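Local coordinates for phenol hydroxylase component phL (Pseudomonas stutzeri, PDB 3U52), which probably serves as a non-iron helical subunit of a multicomponent phenol hydroxylase, helping to assemble the complex that oxidises phenol to catechol, at residues L120-P125 / D235-S240; R127-G132 / K200-T205; Y227-D232 / E295-L300. All blocks are in the same frame, centred on the assembly; numbering follows the deposited sequence.

Contact 1 (L120-P125 / D235-S240); sequences LRLLVP and DQWFES
The benzo half of the Trp237 indole takes CD1 of Leu122, which comes up obliquely to the ring at its outer carbons, 3.7 Å from CH2 and 3.9 Å from CZ3. The Phe238 ring is met in the same slanting way: CB of Leu123 stands 4.5 Å from its CZ, so this second touch is looser. Leu122, on the last turn of helix 113-122, and Leu123 next to it thus meet two neighbouring aromatics near the C-terminal end of helix 211-240. The Trp237 side chain leaves its helix with CG anti to the backbone N (chi1 170°), and that carries the indole across toward Leu122, the two side chains crossing at about a right angle. Within segment 235-240, the Ser240 hydroxyl OG donates to Trp237 O at 2.6 Å, lying in the carbonyl plane on a lone pair. Beyond the two segments, Leu123 continues onto Leu167 and Ile170 of helix 147-175, and Leu122 touches Met194. Polar groups nearby look elsewhere: Arg121 forms a salt bridge with Asp192, while Asp235 reaches Arg105 and Glu239 reaches Arg110, both arginines of the second subunit. The chemistry between the segments is therefore apolar, leucine carbons against ring carbons, while the salt bridges of Asp235 and Glu239 link helix 211-240 to the other copy of the protein.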
ATOM      1  N   LEU D 120      39.257 -16.089  12.329  1.00 27.42           N
ATOM      2  CA  LEU D 120      38.615 -16.685  13.492  1.00 26.92           C
ATOM      3  C   LEU D 120      39.138 -16.080  14.791  1.00 26.87           C
ATOM      4  O   LEU D 120      38.447 -16.085  15.824  1.00 26.85           O
ATOM      5  CB  LEU D 120      38.835 -18.187  13.493  1.00 26.81           C
ATOM      6  CG  LEU D 120      38.160 -18.925  12.346  1.00 27.93           C
ATOM      7  CD1 LEU D 120      38.263 -20.450  12.537  1.00 26.72           C
ATOM      8  CD2 LEU D 120      36.690 -18.442  12.223  1.00 26.23           C
ATOM      9  N   ARG D 121      40.369 -15.571  14.735  1.00 27.24           N
ATOM     10  CA  ARG D 121      41.064 -15.066  15.921  1.00 27.30           C
ATOM     11  C   ARG D 121      40.955 -13.550  16.066  1.00 27.17           C
ATOM     12  O   ARG D 121      40.866 -13.046  17.195  1.00 26.64           O
ATOM     13  CB  ARG D 121      42.551 -15.513  15.938  1.00 28.18           C
ATOM     14  CG  ARG D 121      43.352 -14.957  17.111  1.00 30.90           C
ATOM     15  CD  ARG D 121      44.751 -15.591  17.216  1.00 37.31           C
ATOM     16  NE  ARG D 121      45.400 -15.222  18.477  1.00 37.13           N
ATOM     17  CZ  ARG D 121      46.366 -14.314  18.613  1.00 38.21           C
ATOM     18  NH1 ARG D 121      46.868 -13.666  17.555  1.00 35.75           N
ATOM     19  NH2 ARG D 121      46.860 -14.083  19.825  1.00 38.07           N
ATOM     20  N   LEU D 122      40.961 -12.824  14.950  1.00 26.03           N
ATOM     21  CA  LEU D 122      40.999 -11.363  15.032  1.00 26.75           C
ATOM     22  C   LEU D 122      39.631 -10.702  14.817  1.00 26.41           C
ATOM     23  O   LEU D 122      39.362  -9.659  15.398  1.00 27.45           O
ATOM     24  CB  LEU D 122      42.006 -10.811  14.025  1.00 27.18           C
ATOM     25  CG  LEU D 122      43.429 -11.336  14.255  1.00 29.77           C
ATOM     26  CD1 LEU D 122      44.352 -10.823  13.156  1.00 31.59           C
ATOM     27  CD2 LEU D 122      43.922 -10.915  15.646  1.00 32.81           C
ATOM     28  N   LEU D 123      38.790 -11.336  14.004  1.00 25.53           N
ATOM     29  CA  LEU D 123      37.505 -10.753  13.542  1.00 24.77           C
ATOM     30  C   LEU D 123      36.289 -11.419  14.174  1.00 23.68           C
ATOM     31  O   LEU D 123      35.467 -10.759  14.807  1.00 24.44           O
ATOM     32  CB  LEU D 123      37.398 -10.812  11.999  1.00 24.62           C
ATOM     33  CG  LEU D 123      36.133 -10.134  11.416  1.00 25.18           C
ATOM     34  CD1 LEU D 123      36.146  -8.651  11.779  1.00 25.04           C
ATOM     35  CD2 LEU D 123      36.073 -10.320   9.927  1.00 26.27           C
ATOM     36  N   VAL D 124      36.162 -12.725  14.027  1.00 22.81           N
ATOM     37  CA  VAL D 124      34.938 -13.383  14.459  1.00 23.59           C
ATOM     38  C   VAL D 124      34.588 -13.198  15.955  1.00 25.07           C
ATOM     39  O   VAL D 124      33.398 -13.053  16.264  1.00 26.47           O
ATOM     40  CB  VAL D 124      34.845 -14.868  13.938  1.00 23.42           C
ATOM     41  CG1 VAL D 124      33.647 -15.577  14.505  1.00 21.70           C
ATOM     42  CG2 VAL D 124      34.804 -14.869  12.378  1.00 22.56           C
ATOM     43  N   PRO D 125      35.593 -13.199  16.893  1.00 24.53           N
ATOM     44  CA  PRO D 125      35.162 -13.070  18.302  1.00 23.66           C
ATOM     45  C   PRO D 125      34.500 -11.730  18.681  1.00 23.43           C
ATOM     46  O   PRO D 125      33.847 -11.639  19.719  1.00 23.59           O
ATOM     47  CB  PRO D 125      36.443 -13.358  19.116  1.00 23.69           C
ATOM     48  CG  PRO D 125      37.364 -14.128  18.140  1.00 23.68           C
ATOM     49  CD  PRO D 125      37.033 -13.457  16.785  1.00 24.88           C
ATOM     50  N   ASP D 235      40.701  -3.362   8.358  1.00 34.29           N
ATOM     51  CA  ASP D 235      40.169  -3.675   7.030  1.00 35.02           C
ATOM     52  C   ASP D 235      41.216  -3.431   5.913  1.00 35.28           C
ATOM     53  O   ASP D 235      41.426  -4.276   5.034  1.00 34.57           O
ATOM     54  CB  ASP D 235      38.868  -2.904   6.780  1.00 35.33           C
ATOM     55  CG  ASP D 235      38.243  -3.205   5.408  1.00 36.80           C
ATOM     56  OD1 ASP D 235      37.716  -4.312   5.222  1.00 36.24           O
ATOM     57  OD2 ASP D 235      38.262  -2.312   4.532  1.00 39.79           O
ATOM     58  N   GLN D 236      41.896  -2.303   5.968  1.00 36.22           N
ATOM     59  CA  GLN D 236      43.028  -2.067   5.054  1.00 38.24           C
ATOM     60  C   GLN D 236      44.116  -3.147   5.172  1.00 37.51           C
ATOM     61  O   GLN D 236      44.631  -3.638   4.169  1.00 38.84           O
ATOM     62  CB  GLN D 236      43.679  -0.712   5.337  1.00 38.49           C
ATOM     63  CG  GLN D 236      42.752   0.469   5.115  1.00 44.35           C
ATOM     64  CD  GLN D 236      43.472   1.804   5.266  1.00 50.32           C
ATOM     65  OE1 GLN D 236      44.620   1.955   4.819  1.00 51.68           O
ATOM     66  NE2 GLN D 236      42.794   2.789   5.892  1.00 50.92           N
ATOM     67  N   TRP D 237      44.485  -3.480   6.402  1.00 36.27           N
ATOM     68  CA  TRP D 237      45.554  -4.431   6.669  1.00 35.01           C
ATOM     69  C   TRP D 237      45.223  -5.849   6.195  1.00 34.93           C
ATOM     70  O   TRP D 237      46.136  -6.595   5.787  1.00 34.25           O
ATOM     71  CB  TRP D 237      45.884  -4.385   8.161  1.00 35.40           C
ATOM     72  CG  TRP D 237      46.792  -5.453   8.666  1.00 34.00           C
ATOM     73  CD1 TRP D 237      48.162  -5.434   8.676  1.00 35.08           C
ATOM     74  CD2 TRP D 237      46.397  -6.676   9.273  1.00 33.07           C
ATOM     75  NE1 TRP D 237      48.645  -6.592   9.251  1.00 35.96           N
ATOM     76  CE2 TRP D 237      47.586  -7.371   9.632  1.00 35.26           C
ATOM     77  CE3 TRP D 237      45.159  -7.263   9.548  1.00 31.49           C
ATOM     78  CZ2 TRP D 237      47.570  -8.627  10.242  1.00 34.46           C
ATOM     79  CZ3 TRP D 237      45.143  -8.513  10.164  1.00 34.13           C
ATOM     80  CH2 TRP D 237      46.342  -9.181  10.502  1.00 34.91           C
ATOM     81  N   PHE D 238      43.936  -6.230   6.219  1.00 34.51           N
ATOM     82  CA  PHE D 238      43.513  -7.555   5.676  1.00 34.43           C
ATOM     83  C   PHE D 238      44.001  -7.806   4.241  1.00 34.46           C
ATOM     84  O   PHE D 238      44.263  -8.946   3.844  1.00 33.00           O
ATOM     85  CB  PHE D 238      41.984  -7.745   5.748  1.00 34.81           C
ATOM     86  CG  PHE D 238      41.471  -8.046   7.120  1.00 35.70           C
ATOM     87  CD1 PHE D 238      40.232  -7.597   7.520  1.00 38.54           C
ATOM     88  CD2 PHE D 238      42.237  -8.769   8.023  1.00 36.41           C
ATOM     89  CE1 PHE D 238      39.781  -7.888   8.820  1.00 39.54           C
ATOM     90  CE2 PHE D 238      41.788  -9.057   9.313  1.00 38.38           C
ATOM     91  CZ  PHE D 238      40.571  -8.623   9.704  1.00 38.30           C
ATOM     92  N   GLU D 239      44.137  -6.729   3.474  1.00 35.71           N
ATOM     93  CA  GLU D 239      44.604  -6.817   2.089  1.00 38.10           C
ATOM     94  C   GLU D 239      46.040  -7.377   1.990  1.00 38.26           C
ATOM     95  O   GLU D 239      46.312  -8.279   1.178  1.00 37.99           O
ATOM     96  CB  GLU D 239      44.455  -5.440   1.416  1.00 39.30           C
ATOM     97  CG  GLU D 239      45.265  -5.218   0.150  1.00 44.06           C
ATOM     98  CD  GLU D 239      44.936  -3.873  -0.504  1.00 50.49           C
ATOM     99  OE1 GLU D 239      45.688  -2.881  -0.306  1.00 53.86           O
ATOM    100  OE2 GLU D 239      43.901  -3.804  -1.199  1.00 52.95           O
ATOM    101  N   SER D 240      46.929  -6.846   2.845  1.00 38.09           N
ATOM    102  CA  SER D 240      48.297  -7.325   3.019  1.00 37.23           C
ATOM    103  C   SER D 240      48.380  -8.793   3.495  1.00 37.39           C
ATOM    104  O   SER D 240      49.421  -9.449   3.337  1.00 38.11           O
ATOM    105  CB  SER D 240      49.038  -6.392   3.989  1.00 37.43           C
ATOM    106  OG  SER D 240      48.685  -6.618   5.355  1.00 37.47           O
TER

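Contact 2 (R127-G132 / K200-T205); sequences RHVELG and KLVEDT
The hydroxyl OG1 of Thr205 lies 2.8 Å from Val202 O, one turn back in its own helix, and also pairs with Asn136 OD1 on helix 126-143, so its single proton has two acceptors within range. Val202 itself does the touching. Its CG1, set anti to the backbone N (chi1 169°), points at the backbone of Gly132 and comes to 4.0 Å from Gly132 CA. With no side chain there, the main chains draw close, 6.2 Å between Gly132 CA and Val202 CA. The other branch, CG2, comes alongside CG2 of Val129 at 4.3 Å, a looser apolar touch. This is helix-on-helix packing inside the all-helical fold of the family, probably ferritin-like as in related hydroxylase subunits, with helix 196-205 laid against helix 126-143. Val129 goes on to touch Trp189 of helix 180-191 and Met226 of helix 211-240. On the segment 127-132, CE1 of His128 sits 3.5 Å above the guanidinium plane of Arg127, offset toward its rim, and the imidazole also stacks with Trp189. Arg127 and Glu203 both bond to the chain of another protein, the arginine through a salt bridge to an acidic side chain.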
ATOM      1  N   ARG D 127      31.789 -10.911  17.551  1.00 21.53           N
ATOM      2  CA  ARG D 127      30.371 -11.202  17.808  1.00 22.38           C
ATOM      3  C   ARG D 127      30.008 -11.193  19.277  1.00 22.03           C
ATOM      4  O   ARG D 127      28.851 -10.952  19.630  1.00 20.62           O
ATOM      5  CB  ARG D 127      29.933 -12.544  17.225  1.00 22.11           C
ATOM      6  CG  ARG D 127      30.734 -13.757  17.648  1.00 22.51           C
ATOM      7  CD  ARG D 127      30.211 -15.007  16.966  1.00 26.59           C
ATOM      8  NE  ARG D 127      30.924 -16.154  17.496  1.00 30.78           N
ATOM      9  CZ  ARG D 127      30.362 -17.258  17.986  1.00 32.27           C
ATOM     10  NH1 ARG D 127      29.045 -17.436  17.944  1.00 29.95           N
ATOM     11  NH2 ARG D 127      31.148 -18.222  18.455  1.00 28.82           N
ATOM     12  N   HIS D 128      30.982 -11.517  20.143  1.00 22.10           N
ATOM     13  CA  HIS D 128      30.717 -11.551  21.593  1.00 21.50           C
ATOM     14  C   HIS D 128      30.614 -10.135  22.172  1.00 21.25           C
ATOM     15  O   HIS D 128      29.849  -9.827  23.108  1.00 22.24           O
ATOM     16  CB  HIS D 128      31.813 -12.378  22.280  1.00 20.40           C
ATOM     17  CG  HIS D 128      31.964 -13.766  21.735  1.00 19.06           C
ATOM     18  ND1 HIS D 128      30.971 -14.723  21.817  1.00 18.68           N
ATOM     19  CD2 HIS D 128      33.000 -14.360  21.097  1.00 15.09           C
ATOM     20  CE1 HIS D 128      31.405 -15.849  21.281  1.00 18.52           C
ATOM     21  NE2 HIS D 128      32.634 -15.648  20.839  1.00 18.25           N
ATOM     22  N   VAL D 129      31.339  -9.232  21.556  1.00 20.34           N
ATOM     23  CA  VAL D 129      31.300  -7.823  21.911  1.00 20.89           C
ATOM     24  C   VAL D 129      29.946  -7.258  21.464  1.00 21.79           C
ATOM     25  O   VAL D 129      29.289  -6.518  22.212  1.00 21.08           O
ATOM     26  CB  VAL D 129      32.487  -7.081  21.246  1.00 20.28           C
ATOM     27  CG1 VAL D 129      32.438  -5.550  21.489  1.00 22.45           C
ATOM     28  CG2 VAL D 129      33.814  -7.684  21.760  1.00 21.31           C
ATOM     29  N   GLU D 130      29.521  -7.630  20.242  1.00 22.76           N
ATOM     30  CA  GLU D 130      28.183  -7.240  19.724  1.00 22.21           C
ATOM     31  C   GLU D 130      27.085  -7.713  20.679  1.00 22.34           C
ATOM     32  O   GLU D 130      26.092  -6.990  20.950  1.00 22.98           O
ATOM     33  CB  GLU D 130      27.991  -7.840  18.310  1.00 21.27           C
ATOM     34  CG  GLU D 130      28.896  -7.178  17.260  1.00 24.61           C
ATOM     35  CD  GLU D 130      28.805  -5.638  17.242  1.00 34.90           C
ATOM     36  OE1 GLU D 130      27.666  -5.123  17.214  1.00 38.93           O
ATOM     37  OE2 GLU D 130      29.849  -4.908  17.280  1.00 37.64           O
ATOM     38  N   LEU D 131      27.242  -8.936  21.180  1.00 22.59           N
ATOM     39  CA  LEU D 131      26.259  -9.498  22.090  1.00 23.71           C
ATOM     40  C   LEU D 131      26.201  -8.624  23.325  1.00 24.18           C
ATOM     41  O   LEU D 131      25.124  -8.183  23.697  1.00 25.62           O
ATOM     42  CB  LEU D 131      26.578 -10.937  22.492  1.00 24.27           C
ATOM     43  CG  LEU D 131      25.378 -11.436  23.333  1.00 26.47           C
ATOM     44  CD1 LEU D 131      24.102 -11.504  22.510  1.00 28.60           C
ATOM     45  CD2 LEU D 131      25.644 -12.764  23.834  1.00 28.44           C
ATOM     46  N   GLY D 132      27.354  -8.353  23.952  1.00 23.62           N
ATOM     47  CA  GLY D 132      27.419  -7.385  25.070  1.00 22.23           C
ATOM     48  C   GLY D 132      26.687  -6.086  24.762  1.00 22.52           C
ATOM     49  O   GLY D 132      25.906  -5.600  25.602  1.00 21.16           O
ATOM     50  N   LYS D 200      36.941  -9.013  29.761  1.00 24.28           N
ATOM     51  CA  LYS D 200      36.790  -8.414  31.087  1.00 24.71           C
ATOM     52  C   LYS D 200      36.077  -7.060  31.021  1.00 24.20           C
ATOM     53  O   LYS D 200      35.208  -6.770  31.853  1.00 24.32           O
ATOM     54  CB  LYS D 200      38.167  -8.224  31.795  1.00 25.47           C
ATOM     55  CG  LYS D 200      38.005  -7.489  33.186  1.00 27.47           C
ATOM     56  CD  LYS D 200      39.314  -7.427  33.987  1.00 33.39           C
ATOM     57  CE  LYS D 200      39.223  -6.505  35.200  1.00 37.53           C
ATOM     58  NZ  LYS D 200      37.975  -6.713  36.013  1.00 38.43           N
ATOM     59  N   LEU D 201      36.463  -6.216  30.060  1.00 23.24           N
ATOM     60  CA  LEU D 201      35.810  -4.919  29.909  1.00 22.69           C
ATOM     61  C   LEU D 201      34.311  -5.111  29.578  1.00 22.56           C
ATOM     62  O   LEU D 201      33.439  -4.451  30.198  1.00 23.54           O
ATOM     63  CB  LEU D 201      36.484  -4.062  28.834  1.00 22.10           C
ATOM     64  CG  LEU D 201      35.665  -2.876  28.287  1.00 23.14           C
ATOM     65  CD1 LEU D 201      35.347  -1.867  29.414  1.00 24.65           C
ATOM     66  CD2 LEU D 201      36.368  -2.225  27.109  1.00 23.07           C
ATOM     67  N   VAL D 202      34.002  -5.970  28.592  1.00 22.73           N
ATOM     68  CA  VAL D 202      32.583  -6.245  28.279  1.00 22.13           C
ATOM     69  C   VAL D 202      31.802  -6.752  29.489  1.00 22.46           C
ATOM     70  O   VAL D 202      30.710  -6.249  29.796  1.00 22.43           O
ATOM     71  CB  VAL D 202      32.400  -7.222  27.059  1.00 22.00           C
ATOM     72  CG1 VAL D 202      30.967  -7.654  26.974  1.00 21.46           C
ATOM     73  CG2 VAL D 202      32.916  -6.575  25.773  1.00 19.26           C
ATOM     74  N   GLU D 203      32.362  -7.725  30.213  1.00 22.39           N
ATOM     75  CA  GLU D 203      31.720  -8.172  31.448  1.00 23.41           C
ATOM     76  C   GLU D 203      31.525  -7.054  32.512  1.00 23.31           C
ATOM     77  O   GLU D 203      30.468  -6.996  33.199  1.00 23.51           O
ATOM     78  CB  GLU D 203      32.432  -9.413  32.033  1.00 22.27           C
ATOM     79  CG  GLU D 203      32.378 -10.614  31.119  1.00 24.57           C
ATOM     80  CD  GLU D 203      33.002 -11.847  31.721  1.00 27.53           C
ATOM     81  OE1 GLU D 203      33.278 -12.837  30.985  1.00 26.33           O
ATOM     82  OE2 GLU D 203      33.195 -11.822  32.955  1.00 29.73           O
ATOM     83  N   ASP D 204      32.496  -6.145  32.601  1.00 24.09           N
ATOM     84  CA  ASP D 204      32.399  -4.962  33.481  1.00 24.94           C
ATOM     85  C   ASP D 204      31.238  -4.014  33.101  1.00 23.75           C
ATOM     86  O   ASP D 204      30.471  -3.551  33.960  1.00 23.62           O
ATOM     87  CB  ASP D 204      33.722  -4.200  33.514  1.00 25.00           C
ATOM     88  CG  ASP D 204      34.841  -4.925  34.332  1.00 29.93           C
ATOM     89  OD1 ASP D 204      34.611  -5.967  35.042  1.00 31.09           O
ATOM     90  OD2 ASP D 204      35.989  -4.440  34.216  1.00 34.54           O
ATOM     91  N   THR D 205      31.093  -3.745  31.816  1.00 22.86           N
ATOM     92  CA  THR D 205      29.955  -2.935  31.360  1.00 22.50           C
ATOM     93  C   THR D 205      28.577  -3.503  31.733  1.00 20.95           C
ATOM     94  O   THR D 205      27.634  -2.740  31.986  1.00 21.56           O
ATOM     95  CB  THR D 205      30.009  -2.644  29.853  1.00 22.73           C
ATOM     96  OG1 THR D 205      29.598  -3.816  29.099  1.00 25.04           O
ATOM     97  CG2 THR D 205      31.405  -2.180  29.445  1.00 23.26           C
TER

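Contact 3 (Y227-D232 / E295-L300); sequences YPLVYD and EALKPL. With XE (xenon), chain B.
Leu229 and Leu297 bring together two long helices of this helical-bundle fold, 211-240 and 276-302, whose local axes run nearly parallel, 20° apart and 11.4 Å at closest approach. At this spacing side chains make most of the join. Apolar packing does the work. Leu229 has CG anti to its backbone N (chi1 178°), which extends CD2 across to CB of Leu297 at 4.0 Å; the two side chains slide past each other in opposite directions. CD2 of the same leucine also reaches CD2 of Leu300, more loosely. Val230 approaches Leu300 at about a right angle, its CG2 3.9 Å from Leu300 CD2. Leu300 CD2 thus has Leu229 CD2 and Val230 CG2 as neighbours. Leu310 of helix 307-322 touches both Leu229 and Leu297, and Met234 touches both Leu229 and Leu300.

The backbone is irregular in both partners. A wider pi-type turn runs through 228-232, and proline interrupts the main-chain bonding on each side, at Pro228 and at Pro299; the N of Leu300 likewise lacks a bond to the turn before. Within 227-232, CG1 of Val230 lies 3.8 Å above the Tyr231 ring, over its centre.

Away from the leucines, segment 227-232 supplies Tyr227 and Asp232 to the pocket that holds a xenon atom, with Tyr257 as the third residue. The ring of Tyr227 runs almost parallel to that of Tyr257, and its hydroxyl bonds to Glu130. The nearest neighbours of the xenon include the carbonyl oxygen Tyr227 O, 3.6 Å from XE. Dispersion and polarisation of the xenon by such polar atoms probably provide the hold. The carboxylate of Asp232 lies broadside to the atom: CG and OD2 are each 3.8 Å from XE, and OD1 of Asp232 is 3.6 Å from it.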
ATOM      1  N   TYR D 227      35.131   0.457  16.112  1.00 25.89           N
ATOM      2  CA  TYR D 227      34.683   0.426  14.730  1.00 27.00           C
ATOM      3  C   TYR D 227      35.729   0.995  13.765  1.00 26.54           C
ATOM      4  O   TYR D 227      36.035   0.344  12.794  1.00 27.25           O
ATOM      5  CB  TYR D 227      33.285   1.067  14.592  1.00 27.25           C
ATOM      6  CG  TYR D 227      32.234   0.022  14.803  1.00 27.63           C
ATOM      7  CD1 TYR D 227      31.914  -0.406  16.073  1.00 26.01           C
ATOM      8  CD2 TYR D 227      31.625  -0.613  13.701  1.00 31.04           C
ATOM      9  CE1 TYR D 227      30.978  -1.399  16.279  1.00 30.25           C
ATOM     10  CE2 TYR D 227      30.680  -1.619  13.881  1.00 30.04           C
ATOM     11  CZ  TYR D 227      30.376  -2.001  15.167  1.00 30.64           C
ATOM     12  OH  TYR D 227      29.446  -2.973  15.354  1.00 34.94           O
ATOM     13  N   PRO D 228      36.276   2.211  14.035  1.00 27.01           N
ATOM     14  CA  PRO D 228      37.386   2.646  13.150  1.00 27.42           C
ATOM     15  C   PRO D 228      38.578   1.687  13.134  1.00 28.05           C
ATOM     16  O   PRO D 228      39.071   1.369  12.058  1.00 28.17           O
ATOM     17  CB  PRO D 228      37.778   4.027  13.707  1.00 27.08           C
ATOM     18  CG  PRO D 228      36.438   4.535  14.407  1.00 26.36           C
ATOM     19  CD  PRO D 228      35.942   3.248  15.050  1.00 25.54           C
ATOM     20  N   LEU D 229      39.007   1.195  14.300  1.00 27.21           N
ATOM     21  CA  LEU D 229      40.161   0.294  14.339  1.00 26.49           C
ATOM     22  C   LEU D 229      39.921  -0.936  13.494  1.00 26.46           C
ATOM     23  O   LEU D 229      40.757  -1.319  12.682  1.00 26.46           O
ATOM     24  CB  LEU D 229      40.507  -0.135  15.778  1.00 25.35           C
ATOM     25  CG  LEU D 229      41.671  -1.132  15.945  1.00 26.19           C
ATOM     26  CD1 LEU D 229      42.996  -0.538  15.475  1.00 22.12           C
ATOM     27  CD2 LEU D 229      41.761  -1.554  17.408  1.00 28.25           C
ATOM     28  N   VAL D 230      38.768  -1.557  13.695  1.00 26.53           N
ATOM     29  CA  VAL D 230      38.464  -2.835  13.043  1.00 27.22           C
ATOM     30  C   VAL D 230      38.025  -2.708  11.556  1.00 28.16           C
ATOM     31  O   VAL D 230      38.584  -3.377  10.665  1.00 28.24           O
ATOM     32  CB  VAL D 230      37.450  -3.660  13.857  1.00 26.53           C
ATOM     33  CG1 VAL D 230      37.140  -4.986  13.125  1.00 27.28           C
ATOM     34  CG2 VAL D 230      38.001  -3.964  15.244  1.00 24.90           C
ATOM     35  N   TYR D 231      37.029  -1.863  11.289  1.00 28.87           N
ATOM     36  CA  TYR D 231      36.424  -1.856   9.948  1.00 28.63           C
ATOM     37  C   TYR D 231      37.021  -0.831   9.016  1.00 30.18           C
ATOM     38  O   TYR D 231      36.655  -0.809   7.832  1.00 31.08           O
ATOM     39  CB  TYR D 231      34.889  -1.734  10.026  1.00 28.96           C
ATOM     40  CG  TYR D 231      34.283  -2.854  10.846  1.00 25.55           C
ATOM     41  CD1 TYR D 231      33.890  -2.648  12.150  1.00 26.44           C
ATOM     42  CD2 TYR D 231      34.190  -4.129  10.332  1.00 26.25           C
ATOM     43  CE1 TYR D 231      33.355  -3.709  12.927  1.00 25.06           C
ATOM     44  CE2 TYR D 231      33.661  -5.168  11.080  1.00 26.12           C
ATOM     45  CZ  TYR D 231      33.249  -4.952  12.367  1.00 24.61           C
ATOM     46  OH  TYR D 231      32.746  -6.025  13.077  1.00 29.58           O
ATOM     47  N   ASP D 232      37.917   0.004   9.529  1.00 30.80           N
ATOM     48  CA  ASP D 232      38.738   0.857   8.700  1.00 33.19           C
ATOM     49  C   ASP D 232      40.184   0.412   8.684  1.00 33.34           C
ATOM     50  O   ASP D 232      40.701   0.025   7.637  1.00 33.87           O
ATOM     51  CB  ASP D 232      38.684   2.292   9.169  1.00 33.27           C
ATOM     52  CG  ASP D 232      37.477   3.041   8.633  1.00 40.94           C
ATOM     53  OD1 ASP D 232      36.723   2.488   7.782  1.00 46.98           O
ATOM     54  OD2 ASP D 232      37.263   4.200   9.088  1.00 47.97           O
ATOM     55  N   GLU D 295      42.870   0.242  26.350  1.00 32.40           N
ATOM     56  CA  GLU D 295      43.637  -0.904  26.807  1.00 33.77           C
ATOM     57  C   GLU D 295      43.022  -2.247  26.375  1.00 32.99           C
ATOM     58  O   GLU D 295      43.748  -3.236  26.165  1.00 33.73           O
ATOM     59  CB  GLU D 295      43.896  -0.808  28.330  1.00 34.30           C
ATOM     60  CG  GLU D 295      43.097  -1.771  29.216  1.00 38.93           C
ATOM     61  CD  GLU D 295      43.675  -1.913  30.638  1.00 45.54           C
ATOM     62  OE1 GLU D 295      44.067  -3.061  30.981  1.00 46.98           O
ATOM     63  OE2 GLU D 295      43.734  -0.887  31.398  1.00 46.22           O
ATOM     64  N   ALA D 296      41.692  -2.289  26.207  1.00 32.37           N
ATOM     65  CA  ALA D 296      41.021  -3.508  25.713  1.00 29.93           C
ATOM     66  C   ALA D 296      41.265  -3.764  24.215  1.00 29.35           C
ATOM     67  O   ALA D 296      41.288  -4.906  23.766  1.00 28.44           O
ATOM     68  CB  ALA D 296      39.541  -3.460  26.021  1.00 29.73           C
ATOM     69  N   LEU D 297      41.410  -2.691  23.447  1.00 28.37           N
ATOM     70  CA  LEU D 297      41.706  -2.767  22.033  1.00 27.60           C
ATOM     71  C   LEU D 297      43.183  -2.967  21.732  1.00 28.22           C
ATOM     72  O   LEU D 297      43.523  -3.402  20.658  1.00 27.84           O
ATOM     73  CB  LEU D 297      41.216  -1.500  21.345  1.00 27.33           C
ATOM     74  CG  LEU D 297      39.687  -1.396  21.364  1.00 27.16           C
ATOM     75  CD1 LEU D 297      39.275  -0.025  21.018  1.00 26.72           C
ATOM     76  CD2 LEU D 297      39.007  -2.485  20.422  1.00 23.88           C
ATOM     77  N   LYS D 298      44.058  -2.629  22.678  1.00 28.98           N
ATOM     78  CA  LYS D 298      45.513  -2.667  22.434  1.00 30.96           C
ATOM     79  C   LYS D 298      46.044  -4.050  21.957  1.00 30.29           C
ATOM     80  O   LYS D 298      46.732  -4.123  20.934  1.00 30.91           O
ATOM     81  CB  LYS D 298      46.257  -2.116  23.680  1.00 30.48           C
ATOM     82  CG  LYS D 298      47.782  -1.939  23.618  1.00 36.21           C
ATOM     83  CD  LYS D 298      48.167  -0.804  24.649  1.00 40.84           C
ATOM     84  CE  LYS D 298      49.231  -1.226  25.656  1.00 47.03           C
ATOM     85  NZ  LYS D 298      50.563  -1.498  24.987  1.00 51.75           N
ATOM     86  N   PRO D 299      45.714  -5.150  22.665  1.00 30.50           N
ATOM     87  CA  PRO D 299      46.228  -6.432  22.120  1.00 31.26           C
ATOM     88  C   PRO D 299      45.732  -6.806  20.706  1.00 32.23           C
ATOM     89  O   PRO D 299      46.433  -7.519  19.956  1.00 32.07           O
ATOM     90  CB  PRO D 299      45.760  -7.483  23.134  1.00 30.56           C
ATOM     91  CG  PRO D 299      45.027  -6.795  24.180  1.00 30.98           C
ATOM     92  CD  PRO D 299      44.937  -5.326  23.900  1.00 30.01           C
ATOM     93  N   LEU D 300      44.524  -6.355  20.346  1.00 31.98           N
ATOM     94  CA  LEU D 300      44.025  -6.552  19.003  1.00 32.44           C
ATOM     95  C   LEU D 300      44.812  -5.724  17.991  1.00 31.18           C
ATOM     96  O   LEU D 300      45.154  -6.216  16.919  1.00 31.24           O
ATOM     97  CB  LEU D 300      42.522  -6.228  18.928  1.00 33.01           C
ATOM     98  CG  LEU D 300      41.777  -6.424  17.595  1.00 36.39           C
ATOM     99  CD1 LEU D 300      41.688  -7.937  17.207  1.00 36.08           C
ATOM    100  CD2 LEU D 300      40.380  -5.805  17.656  1.00 38.14           C
TER
HETATM  101 XE    XE B 335      34.246   2.427  10.447  1.00 49.12          XE

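Overall arrangement
Following the chain from the N terminus, the end of helix 113-122 and the residues after it supply the first half of contact 1, and helix 126-143 then opens contact 2. Contact 2 closes at helix 196-205, nested inside the larger loop that contact 1 closes at the end of helix 211-240. Before that closure, the same helix opens contact 3 at 227-232, which ends on helix 276-302; contacts 1 and 3 cross along the chain, whereas contacts 2 and 3 stand in series. Helix 211-240 is common to contacts 1 and 3, whose centres lie about 11 Å apart, and CD1 of Leu123 packs 4.0 Å from CG1 of Val230. Leu201 against Ala296 joins contact 2 to contact 3.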